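Local coordinates for chromosome partition protein Smc (Pyrococcus yayanosii, PDB 5XEI) that is an SMC-family ABC-type ATPase that probably serves in chromosome condensation and partitioning, seen here as its head domain with part of the coiled coil, at residues K26-I31 with A487-I492. Sequence-based numbering, arbitrary orientation.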
loop_
_atom_site.group_PDB
_atom_site.type_symbol
_atom_site.label_atom_id
_atom_site.label_comp_id
_atom_site.label_asym_id
_atom_site.label_seq_id
_atom_site.Cartn_x
_atom_site.Cartn_y
_atom_site.Cartn_z
ATOM N N LYS A 26 -14.309 32.475 16.055
ATOM C CA LYS A 26 -13.965 31.762 14.829
ATOM C C LYS A 26 -12.676 32.293 14.217
ATOM O O LYS A 26 -11.971 31.548 13.530
ATOM C CB LYS A 26 -15.105 31.859 13.824
ATOM C CG LYS A 26 -14.984 30.912 12.619
ATOM C CD LYS A 26 -16.003 31.299 11.533
ATOM C CE LYS A 26 -16.399 30.148 10.631
ATOM N NZ LYS A 26 -17.725 30.435 9.981
ATOM N N GLY A 27 -12.335 33.550 14.466
ATOM C CA GLY A 27 -11.068 34.040 13.982
ATOM C C GLY A 27 -9.990 34.133 15.041
ATOM O O GLY A 27 -9.435 33.127 15.488
ATOM N N PHE A 28 -9.693 35.350 15.449
ATOM C CA PHE A 28 -8.554 35.651 16.294
ATOM C C PHE A 28 -9.074 35.791 17.723
ATOM O O PHE A 28 -9.777 36.754 18.031
ATOM C CB PHE A 28 -7.908 36.928 15.761
ATOM C CG PHE A 28 -6.618 37.308 16.413
ATOM C CD1 PHE A 28 -6.084 36.577 17.454
ATOM C CD2 PHE A 28 -5.929 38.425 15.966
ATOM C CE1 PHE A 28 -4.892 36.964 18.046
ATOM C CE2 PHE A 28 -4.737 38.807 16.552
ATOM C CZ PHE A 28 -4.218 38.068 17.596
ATOM N N THR A 29 -8.770 34.818 18.583
ATOM C CA THR A 29 -8.958 34.961 20.023
ATOM C C THR A 29 -7.593 35.106 20.680
ATOM O O THR A 29 -6.629 34.453 20.270
ATOM C CB THR A 29 -9.689 33.759 20.638
ATOM O OG1 THR A 29 -10.963 33.597 20.016
ATOM C CG2 THR A 29 -9.895 33.937 22.144
ATOM N N ALA A 30 -7.515 35.951 21.707
ATOM C CA ALA A 30 -6.268 36.202 22.421
ATOM C C ALA A 30 -6.428 35.894 23.910
ATOM O O ALA A 30 -7.212 36.547 24.611
ATOM C CB ALA A 30 -5.816 37.649 22.219
ATOM N N ILE A 31 -5.673 34.908 24.388
ATOM C CA ILE A 31 -5.546 34.634 25.814
ATOM C C ILE A 31 -4.466 35.551 26.386
ATOM O O ILE A 31 -3.306 35.501 25.950
ATOM C CB ILE A 31 -5.189 33.164 26.070
ATOM C CG1 ILE A 31 -6.012 32.196 25.192
ATOM C CG2 ILE A 31 -5.341 32.864 27.543
ATOM C CD1 ILE A 31 -7.479 32.261 25.404
ATOM N N ALA A 487 -4.480 43.997 20.448
ATOM C CA ALA A 487 -5.204 45.106 19.841
ATOM C C ALA A 487 -6.066 44.648 18.667
ATOM O O ALA A 487 -7.184 45.148 18.473
ATOM C CB ALA A 487 -4.207 46.172 19.406
ATOM N N ASN A 488 -5.576 43.690 17.880
ATOM C CA ASN A 488 -6.302 43.235 16.701
ATOM C C ASN A 488 -7.174 42.015 16.948
ATOM O O ASN A 488 -7.893 41.598 16.032
ATOM C CB ASN A 488 -5.333 42.914 15.565
ATOM C CG ASN A 488 -4.301 43.977 15.379
ATOM O OD1 ASN A 488 -3.353 44.088 16.164
ATOM N ND2 ASN A 488 -4.487 44.797 14.352
ATOM N N ALA A 489 -7.126 41.411 18.125
ATOM C CA ALA A 489 -7.969 40.247 18.326
ATOM C C ALA A 489 -9.432 40.629 18.160
ATOM O O ALA A 489 -9.826 41.778 18.382
ATOM C CB ALA A 489 -7.731 39.638 19.707
ATOM N N ASP A 490 -10.228 39.658 17.716
ATOM C CA ASP A 490 -11.677 39.816 17.685
ATOM C C ASP A 490 -12.278 39.622 19.064
ATOM O O ASP A 490 -13.329 40.192 19.368
ATOM C CB ASP A 490 -12.327 38.807 16.726
ATOM C CG ASP A 490 -11.662 38.763 15.353
ATOM O OD1 ASP A 490 -10.412 38.764 15.277
ATOM O OD2 ASP A 490 -12.402 38.727 14.342
ATOM N N LYS A 491 -11.649 38.781 19.879
ATOM C CA LYS A 491 -12.082 38.470 21.231
ATOM C C LYS A 491 -10.842 38.358 22.105
ATOM O O LYS A 491 -9.782 37.924 21.641
ATOM C CB LYS A 491 -12.892 37.170 21.282
ATOM C CG LYS A 491 -12.921 36.517 22.666
ATOM C CD LYS A 491 -13.763 35.230 22.714
ATOM C CE LYS A 491 -15.239 35.535 22.537
ATOM N NZ LYS A 491 -16.102 34.401 22.925
ATOM N N ILE A 492 -10.970 38.787 23.361
ATOM C CA ILE A 492 -9.910 38.674 24.354
ATOM C C ILE A 492 -10.452 37.885 25.537
ATOM O O ILE A 492 -11.543 38.177 26.042
ATOM C CB ILE A 492 -9.394 40.051 24.807
ATOM C CG1 ILE A 492 -8.954 40.877 23.595
ATOM C CG2 ILE A 492 -8.239 39.895 25.779
ATOM C CD1 ILE A 492 -8.949 42.376 23.844
#
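The ring of F28 lies against the backbone of A489. A489 CA sits over one ring face, 3.9 Å from the ring centroid and 21° off the ring normal, as a CH-pi contact. It is displaced toward the CD2 rim. With chi1 at -173°, F28 swings its ring away from its own N and across A489. A489 CB touches A30 CB, at 3.7 Å. F28 also touches I467 of helix 457-470 and V478 of strand 475-480, so the ring is buried.

F28 O is shared by two backbone donors. D490 N bonds to it at 3.0 Å. K491 N adds a weak bond at 3.3 Å. The D490 carboxylate turns back toward the start of strand 28-32, and OD1 accepts a weak bond from F28 N.

Strand 28-32 is a central strand of the ABC-ATPase head sheet and leads to the predicted ATP-binding P-loop, residues 34-41. Strand 491-498 pairs parallel to it, with strand 475-480 on its other side. The two paired segments are 456 residues apart in this shortened construct, and farther in the full protein, so this pairing joins the N- and C-terminal parts of the head. A30 N bonds to K491 O at 3.0 Å, and I492 CA-H meets A30 O.

T29 and K491 lie side by side on one sheet face. T29 CG2 rests 4.0 Å from K491 CG, and the lysine chain then bends at chi3 (-68°). T29 OG1 is instead hydrogen-bonded to S25 N. A30 CB and the I492 side chain occupy the opposite sheet face, where I492 CG2 packs 3.7 Å from A30 O.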